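Local coordinates for protein pyruvate formate-lyase 2 (Archaeoglobus fulgidus, PDB 2F3O) that is of unknown specific function but belongs to the glycyl radical enzymes and probably acts as a lyase related to pyruvate formate-lyase, at residues V548-V553 against K601-V606; E570-N575 against A644-R649. All coordinates share one frame; numbering follows the deposited sequence.

Contact 1 of 2, residues V548-V553 against K601-V606; sequences VGDSLV and KYTKMV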
ATOM      1  N   VAL A 548      22.995 -20.944 -32.022  1.00 56.98           N
ATOM      2  CA  VAL A 548      22.056 -21.991 -31.601  1.00 57.20           C
ATOM      3  C   VAL A 548      20.974 -22.184 -32.646  1.00 57.40           C
ATOM      4  O   VAL A 548      20.542 -23.299 -32.853  1.00 57.43           O
ATOM      5  CB  VAL A 548      21.439 -21.730 -30.209  1.00 57.01           C
ATOM      6  CG1 VAL A 548      22.514 -21.636 -29.190  1.00 56.75           C
ATOM      7  CG2 VAL A 548      20.716 -20.445 -30.204  1.00 57.27           C
ATOM      8  N   GLY A 549      20.567 -21.105 -33.312  1.00 57.70           N
ATOM      9  CA  GLY A 549      19.601 -21.194 -34.382  1.00 58.56           C
ATOM     10  C   GLY A 549      20.111 -22.114 -35.478  1.00 59.30           C
ATOM     11  O   GLY A 549      19.432 -23.062 -35.868  1.00 59.36           O
ATOM     12  N   ASP A 550      21.316 -21.826 -35.965  1.00 59.97           N
ATOM     13  CA  ASP A 550      21.952 -22.580 -37.052  1.00 60.35           C
ATOM     14  C   ASP A 550      22.257 -24.026 -36.699  1.00 60.78           C
ATOM     15  O   ASP A 550      22.095 -24.908 -37.544  1.00 61.43           O
ATOM     16  CB  ASP A 550      23.235 -21.891 -37.520  1.00 60.02           C
ATOM     17  CG  ASP A 550      22.958 -20.618 -38.278  1.00 60.01           C
ATOM     18  OD1 ASP A 550      21.766 -20.343 -38.553  1.00 59.41           O
ATOM     19  OD2 ASP A 550      23.931 -19.898 -38.594  1.00 60.11           O
ATOM     20  N   SER A 551      22.677 -24.265 -35.457  1.00 60.80           N
ATOM     21  CA  SER A 551      22.923 -25.612 -34.969  1.00 60.94           C
ATOM     22  C   SER A 551      21.658 -26.446 -34.971  1.00 61.21           C
ATOM     23  O   SER A 551      21.729 -27.662 -34.999  1.00 61.25           O
ATOM     24  CB  SER A 551      23.491 -25.595 -33.554  1.00 60.98           C
ATOM     25  OG  SER A 551      24.902 -25.420 -33.523  1.00 61.27           O
ATOM     26  N   LEU A 552      20.498 -25.801 -34.941  1.00 61.53           N
ATOM     27  CA  LEU A 552      19.250 -26.539 -34.932  1.00 61.62           C
ATOM     28  C   LEU A 552      18.861 -26.979 -36.325  1.00 61.92           C
ATOM     29  O   LEU A 552      18.389 -28.097 -36.489  1.00 61.99           O
ATOM     30  CB  LEU A 552      18.134 -25.726 -34.289  1.00 61.43           C
ATOM     31  CG  LEU A 552      18.409 -25.525 -32.812  1.00 60.47           C
ATOM     32  CD1 LEU A 552      17.399 -24.581 -32.214  1.00 61.11           C
ATOM     33  CD2 LEU A 552      18.426 -26.838 -32.112  1.00 59.84           C
ATOM     34  N   VAL A 553      19.066 -26.101 -37.312  1.00 62.35           N
ATOM     35  CA  VAL A 553      18.832 -26.429 -38.730  1.00 62.93           C
ATOM     36  C   VAL A 553      19.758 -27.543 -39.174  1.00 63.16           C
ATOM     37  O   VAL A 553      19.353 -28.481 -39.856  1.00 63.14           O
ATOM     38  CB  VAL A 553      19.185 -25.268 -39.661  1.00 62.82           C
ATOM     39  CG1 VAL A 553      18.400 -25.385 -40.949  1.00 62.94           C
ATOM     40  CG2 VAL A 553      18.917 -23.963 -38.996  1.00 63.24           C
ATOM     41  N   LYS A 601      14.061 -19.216 -39.204  1.00 63.35           N
ATOM     42  CA  LYS A 601      12.931 -19.424 -38.290  1.00 63.46           C
ATOM     43  C   LYS A 601      13.395 -19.941 -36.927  1.00 63.25           C
ATOM     44  O   LYS A 601      12.742 -19.689 -35.919  1.00 63.48           O
ATOM     45  CB  LYS A 601      11.887 -20.387 -38.880  1.00 63.41           C
ATOM     46  CG  LYS A 601      12.341 -21.870 -38.927  1.00 64.16           C
ATOM     47  CD  LYS A 601      11.336 -22.796 -39.592  1.00 64.15           C
ATOM     48  CE  LYS A 601      11.741 -24.239 -39.410  1.00 65.27           C
ATOM     49  NZ  LYS A 601      10.571 -25.119 -39.661  1.00 67.47           N
ATOM     50  N   TYR A 602      14.520 -20.652 -36.900  1.00 63.21           N
ATOM     51  CA  TYR A 602      15.025 -21.245 -35.668  1.00 63.29           C
ATOM     52  C   TYR A 602      15.625 -20.182 -34.782  1.00 62.60           C
ATOM     53  O   TYR A 602      15.383 -20.174 -33.570  1.00 62.97           O
ATOM     54  CB  TYR A 602      16.072 -22.337 -35.949  1.00 64.24           C
ATOM     55  CG  TYR A 602      15.454 -23.665 -36.295  1.00 65.37           C
ATOM     56  CD1 TYR A 602      15.479 -24.150 -37.602  1.00 66.40           C
ATOM     57  CD2 TYR A 602      14.811 -24.417 -35.326  1.00 65.69           C
ATOM     58  CE1 TYR A 602      14.900 -25.353 -37.924  1.00 66.64           C
ATOM     59  CE2 TYR A 602      14.225 -25.614 -35.637  1.00 66.45           C
ATOM     60  CZ  TYR A 602      14.269 -26.078 -36.939  1.00 66.55           C
ATOM     61  OH  TYR A 602      13.672 -27.282 -37.240  1.00 67.28           O
ATOM     62  N   THR A 603      16.404 -19.292 -35.398  1.00 61.39           N
ATOM     63  CA  THR A 603      16.999 -18.164 -34.692  1.00 60.08           C
ATOM     64  C   THR A 603      15.921 -17.278 -34.054  1.00 59.24           C
ATOM     65  O   THR A 603      15.986 -17.014 -32.849  1.00 59.14           O
ATOM     66  CB  THR A 603      17.960 -17.375 -35.599  1.00 60.02           C
ATOM     67  OG1 THR A 603      19.023 -18.248 -35.996  1.00 59.94           O
ATOM     68  CG2 THR A 603      18.549 -16.173 -34.861  1.00 59.12           C
ATOM     69  N   LYS A 604      14.911 -16.898 -34.845  1.00 58.00           N
ATOM     70  CA  LYS A 604      13.740 -16.159 -34.361  1.00 56.93           C
ATOM     71  C   LYS A 604      13.076 -16.793 -33.140  1.00 57.08           C
ATOM     72  O   LYS A 604      12.812 -16.126 -32.132  1.00 56.77           O
ATOM     73  CB  LYS A 604      12.727 -16.007 -35.486  1.00 56.37           C
ATOM     74  CG  LYS A 604      11.332 -15.661 -35.022  1.00 54.20           C
ATOM     75  CD  LYS A 604      10.412 -15.423 -36.182  1.00 51.16           C
ATOM     76  CE  LYS A 604       9.032 -15.064 -35.728  1.00 49.06           C
ATOM     77  NZ  LYS A 604       8.460 -14.130 -36.702  1.00 48.45           N
ATOM     78  N   MET A 605      12.857 -18.095 -33.230  1.00 57.16           N
ATOM     79  CA  MET A 605      12.234 -18.841 -32.161  1.00 57.48           C
ATOM     80  C   MET A 605      13.121 -18.859 -30.910  1.00 57.15           C
ATOM     81  O   MET A 605      12.617 -18.671 -29.787  1.00 57.41           O
ATOM     82  CB  MET A 605      11.915 -20.252 -32.639  1.00 57.34           C
ATOM     83  CG  MET A 605      11.129 -21.074 -31.662  1.00 57.59           C
ATOM     84  SD  MET A 605      11.498 -22.807 -31.959  1.00 58.57           S
ATOM     85  CE  MET A 605      13.268 -22.868 -31.634  1.00 57.17           C
ATOM     86  N   VAL A 606      14.429 -19.046 -31.105  1.00 56.33           N
ATOM     87  CA  VAL A 606      15.381 -18.963 -29.997  1.00 55.82           C
ATOM     88  C   VAL A 606      15.326 -17.602 -29.284  1.00 55.63           C
ATOM     89  O   VAL A 606      15.308 -17.537 -28.045  1.00 55.42           O
ATOM     90  CB  VAL A 606      16.816 -19.268 -30.441  1.00 55.66           C
ATOM     91  CG1 VAL A 606      17.793 -18.789 -29.410  1.00 55.12           C
ATOM     92  CG2 VAL A 606      16.985 -20.748 -30.655  1.00 55.91           C
TER

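Contact 2 of 2, residues E570-N575 against A644-R649; sequences EACRKN and ALPSGR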
ATOM      1  N   GLU A 570      28.809 -36.180 -29.987  1.00 73.35           N
ATOM      2  CA  GLU A 570      30.137 -36.754 -29.844  1.00 73.26           C
ATOM      3  C   GLU A 570      31.084 -36.037 -30.786  1.00 73.13           C
ATOM      4  O   GLU A 570      32.253 -35.799 -30.455  1.00 72.92           O
ATOM      5  CB  GLU A 570      30.124 -38.267 -30.088  1.00 73.13           C
ATOM      6  CG  GLU A 570      31.466 -38.975 -29.848  1.00 74.04           C
ATOM      7  CD  GLU A 570      31.974 -38.874 -28.409  1.00 75.56           C
ATOM      8  OE1 GLU A 570      33.213 -38.799 -28.211  1.00 76.02           O
ATOM      9  OE2 GLU A 570      31.142 -38.876 -27.474  1.00 76.23           O
ATOM     10  N   ALA A 571      30.539 -35.652 -31.939  1.00 72.93           N
ATOM     11  CA  ALA A 571      31.252 -34.864 -32.928  1.00 72.83           C
ATOM     12  C   ALA A 571      31.718 -33.558 -32.301  1.00 72.81           C
ATOM     13  O   ALA A 571      32.877 -33.166 -32.458  1.00 72.71           O
ATOM     14  CB  ALA A 571      30.352 -34.593 -34.134  1.00 72.70           C
ATOM     15  N   CYS A 572      30.806 -32.927 -31.558  1.00 72.79           N
ATOM     16  CA  CYS A 572      31.038 -31.656 -30.890  1.00 72.63           C
ATOM     17  C   CYS A 572      32.074 -31.759 -29.794  1.00 72.78           C
ATOM     18  O   CYS A 572      32.926 -30.877 -29.664  1.00 72.50           O
ATOM     19  CB  CYS A 572      29.743 -31.161 -30.275  1.00 72.49           C
ATOM     20  SG  CYS A 572      28.626 -30.430 -31.448  1.00 72.90           S
ATOM     21  N   ARG A 573      31.997 -32.840 -29.016  1.00 73.02           N
ATOM     22  CA  ARG A 573      32.900 -33.063 -27.885  1.00 73.53           C
ATOM     23  C   ARG A 573      34.315 -33.271 -28.390  1.00 73.92           C
ATOM     24  O   ARG A 573      35.295 -32.857 -27.762  1.00 73.47           O
ATOM     25  CB  ARG A 573      32.463 -34.288 -27.079  1.00 73.38           C
ATOM     26  CG  ARG A 573      33.157 -34.430 -25.721  1.00 73.54           C
ATOM     27  CD  ARG A 573      32.805 -35.759 -25.091  1.00 74.13           C
ATOM     28  NE  ARG A 573      31.414 -36.093 -25.377  1.00 75.13           N
ATOM     29  CZ  ARG A 573      30.406 -35.874 -24.538  1.00 75.82           C
ATOM     30  NH1 ARG A 573      30.638 -35.332 -23.346  1.00 75.99           N
ATOM     31  NH2 ARG A 573      29.165 -36.201 -24.889  1.00 75.66           N
ATOM     32  N   LYS A 574      34.392 -33.901 -29.557  1.00 74.78           N
ATOM     33  CA  LYS A 574      35.649 -34.314 -30.154  1.00 75.35           C
ATOM     34  C   LYS A 574      36.148 -33.280 -31.182  1.00 75.33           C
ATOM     35  O   LYS A 574      37.148 -33.526 -31.857  1.00 75.38           O
ATOM     36  CB  LYS A 574      35.482 -35.711 -30.787  1.00 75.39           C
ATOM     37  CG  LYS A 574      36.546 -36.731 -30.404  1.00 76.25           C
ATOM     38  CD  LYS A 574      36.332 -37.293 -29.000  1.00 77.77           C
ATOM     39  CE  LYS A 574      37.627 -37.920 -28.472  1.00 78.87           C
ATOM     40  NZ  LYS A 574      38.821 -37.026 -28.703  1.00 78.93           N
ATOM     41  N   ASN A 575      35.444 -32.146 -31.287  1.00 75.33           N
ATOM     42  CA  ASN A 575      35.826 -31.012 -32.145  1.00 75.53           C
ATOM     43  C   ASN A 575      35.942 -31.412 -33.622  1.00 76.18           C
ATOM     44  O   ASN A 575      36.858 -30.975 -34.327  1.00 76.54           O
ATOM     45  CB  ASN A 575      37.117 -30.338 -31.620  1.00 75.10           C
ATOM     46  CG  ASN A 575      37.259 -28.871 -32.043  1.00 74.32           C
ATOM     47  OD1 ASN A 575      36.288 -28.204 -32.413  1.00 72.93           O
ATOM     48  ND2 ASN A 575      38.486 -28.369 -31.985  1.00 73.40           N
ATOM     49  N   ALA A 644      32.659 -26.759 -29.663  1.00 62.50           N
ATOM     50  CA  ALA A 644      32.118 -26.857 -31.010  1.00 62.81           C
ATOM     51  C   ALA A 644      30.627 -27.158 -30.923  1.00 63.09           C
ATOM     52  O   ALA A 644      30.190 -27.879 -30.044  1.00 63.16           O
ATOM     53  CB  ALA A 644      32.837 -27.922 -31.794  1.00 62.85           C
ATOM     54  N   LEU A 645      29.846 -26.556 -31.802  1.00 63.47           N
ATOM     55  CA  LEU A 645      28.399 -26.708 -31.781  1.00 64.05           C
ATOM     56  C   LEU A 645      28.015 -27.276 -33.127  1.00 64.12           C
ATOM     57  O   LEU A 645      28.718 -27.035 -34.110  1.00 64.54           O
ATOM     58  CB  LEU A 645      27.727 -25.339 -31.630  1.00 64.35           C
ATOM     59  CG  LEU A 645      28.243 -24.421 -30.529  1.00 64.84           C
ATOM     60  CD1 LEU A 645      27.676 -23.018 -30.740  1.00 64.78           C
ATOM     61  CD2 LEU A 645      27.941 -24.988 -29.131  1.00 64.80           C
ATOM     62  N   PRO A 646      26.882 -27.994 -33.196  1.00 63.84           N
ATOM     63  CA  PRO A 646      26.428 -28.604 -34.436  1.00 63.46           C
ATOM     64  C   PRO A 646      26.214 -27.698 -35.655  1.00 63.19           C
ATOM     65  O   PRO A 646      25.902 -28.219 -36.711  1.00 63.46           O
ATOM     66  CB  PRO A 646      25.092 -29.219 -34.033  1.00 63.52           C
ATOM     67  CG  PRO A 646      25.244 -29.503 -32.602  1.00 63.62           C
ATOM     68  CD  PRO A 646      25.958 -28.309 -32.091  1.00 63.87           C
ATOM     69  N   SER A 647      26.402 -26.382 -35.547  1.00 62.83           N
ATOM     70  CA  SER A 647      26.367 -25.529 -36.739  1.00 62.45           C
ATOM     71  C   SER A 647      27.667 -25.655 -37.538  1.00 62.36           C
ATOM     72  O   SER A 647      27.771 -25.127 -38.647  1.00 62.37           O
ATOM     73  CB  SER A 647      26.112 -24.066 -36.382  1.00 62.27           C
ATOM     74  OG  SER A 647      27.251 -23.459 -35.798  1.00 61.90           O
ATOM     75  N   GLY A 648      28.648 -26.352 -36.960  1.00 62.11           N
ATOM     76  CA  GLY A 648      29.961 -26.545 -37.572  1.00 61.81           C
ATOM     77  C   GLY A 648      31.008 -25.549 -37.106  1.00 61.54           C
ATOM     78  O   GLY A 648      32.137 -25.539 -37.607  1.00 61.67           O
ATOM     79  N   ARG A 649      30.625 -24.694 -36.163  1.00 61.23           N
ATOM     80  CA  ARG A 649      31.530 -23.736 -35.567  1.00 60.87           C
ATOM     81  C   ARG A 649      32.538 -24.541 -34.767  1.00 61.32           C
ATOM     82  O   ARG A 649      32.169 -25.469 -34.057  1.00 61.32           O
ATOM     83  CB  ARG A 649      30.749 -22.792 -34.657  1.00 60.93           C
ATOM     84  CG  ARG A 649      31.373 -21.410 -34.421  1.00 60.88           C
ATOM     85  CD  ARG A 649      30.799 -20.727 -33.161  1.00 59.76           C
ATOM     86  NE  ARG A 649      31.727 -20.735 -32.034  1.00 56.61           N
ATOM     87  CZ  ARG A 649      31.879 -21.741 -31.172  1.00 56.28           C
ATOM     88  NH1 ARG A 649      31.167 -22.850 -31.291  1.00 55.88           N
ATOM     89  NH2 ARG A 649      32.754 -21.646 -30.178  1.00 56.04           N
TER

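Contact 1 of 2, residues V548-V553 against K601-V606
Gly549 meets Thr603 where two helices of the pyruvate formate-lyase-like fold, 545-560 and 597-615, pack against each other. The segment axes approach to 7.7 Å with an angle of 132° between their N-to-C directions, a steeply inclined, broadly antiparallel crossing. Lacking a side chain, Gly549 brings its CA within 3.4 Å of Thr603 OG1, and these two residues also have the nearest CA pair, 4.0 Å apart.

Tyr602 shares this tight part and gives the largest share of the buried surface, 77 Å². Its CG is anti to its own carbonyl carbon (chi1 -82°), which turns the ring along helix 545-560; Leu552 CB lies over one face, 4.1 Å from the ring centroid and 27° off the normal, a CH-pi contact, while Val553 CG2 meets CD1. Replacing the Tyr602 ring with an alanine methyl takes away the face under Leu552 CB, and would probably leave a gap beside Leu552 and Val553.

The solvent side of helix 597-615 is looser: Lys601 is exposed and makes no contact here, and Lys604 is partly exposed, its NZ bonded to Lys679 O. Asp550, on the buried side, gives its OD1 to Tyr592 N rather than to Thr603. Beyond the glycine, Val548 CG2 packs against both methyls of Val606, 3.5 Å from CG1 and 3.8 Å from CG2.

Contact 2 of 2, residues E570-N575 against A644-R649
Cys572 lays its sulfur against the backbone of the Ala644-Pro646 bend. With SG anti to the carbonyl carbon and beside the backbone N (chi1 -78°), the thiol leaves the helix flank and comes within 3.3 Å of Ala644 O and 3.5 Å of Pro646 CD. The latter is an apolar contact with the proline ring, whose CG lies a little farther off, at 3.7 Å from SG. The Cys572 CB also approaches Ala644 O, so both side-chain atoms of the cysteine border that carbonyl.

Helix 565-573 ends immediately beyond in a Schellman motif: Asn575 takes a positive phi of 59° and two bonds run back into the last turn. That reversal, together with CG anti to the backbone N (chi1 -156°), carries the amide to the facing loop, where OD1 sits 3.5 Å from Ala644 CB. The same oxygen accepts a hydrogen bond from Ser651 N, which ties the helix end to the same loop, just beyond the 644-649 segment.

Facing the helix end, Leu645 to Gly648 form a beta turn, evidenced by the 2.9 Å bond from Gly648 N to Leu645 O. The Arg649 guanidinium bonds Ser643 O, Thr642 O and Glu653 O within its own loop.

Overall arrangement
From the N terminus the chain runs through 548-553, 570-575, 601-606 and 644-649, so the segments alternate and the two contacts cross. Contact 1 closes a loop of 47 intervening residues, joining the helix that follows strand 535-543 to the one that precedes strand 624-628, two neighbouring parallel strands of one sheet. Contact 2 closes a longer span of 68 residues and ties the end of helix 565-573 to the loop after helix 634-640. Their centres lie 16 Å apart, yet they meet directly: Ser551 OG makes a weak hydrogen bond with Ser647 N, and Leu645 and Pro646 also touch Ser551, joining helix 545-560 to the 644-649 loop.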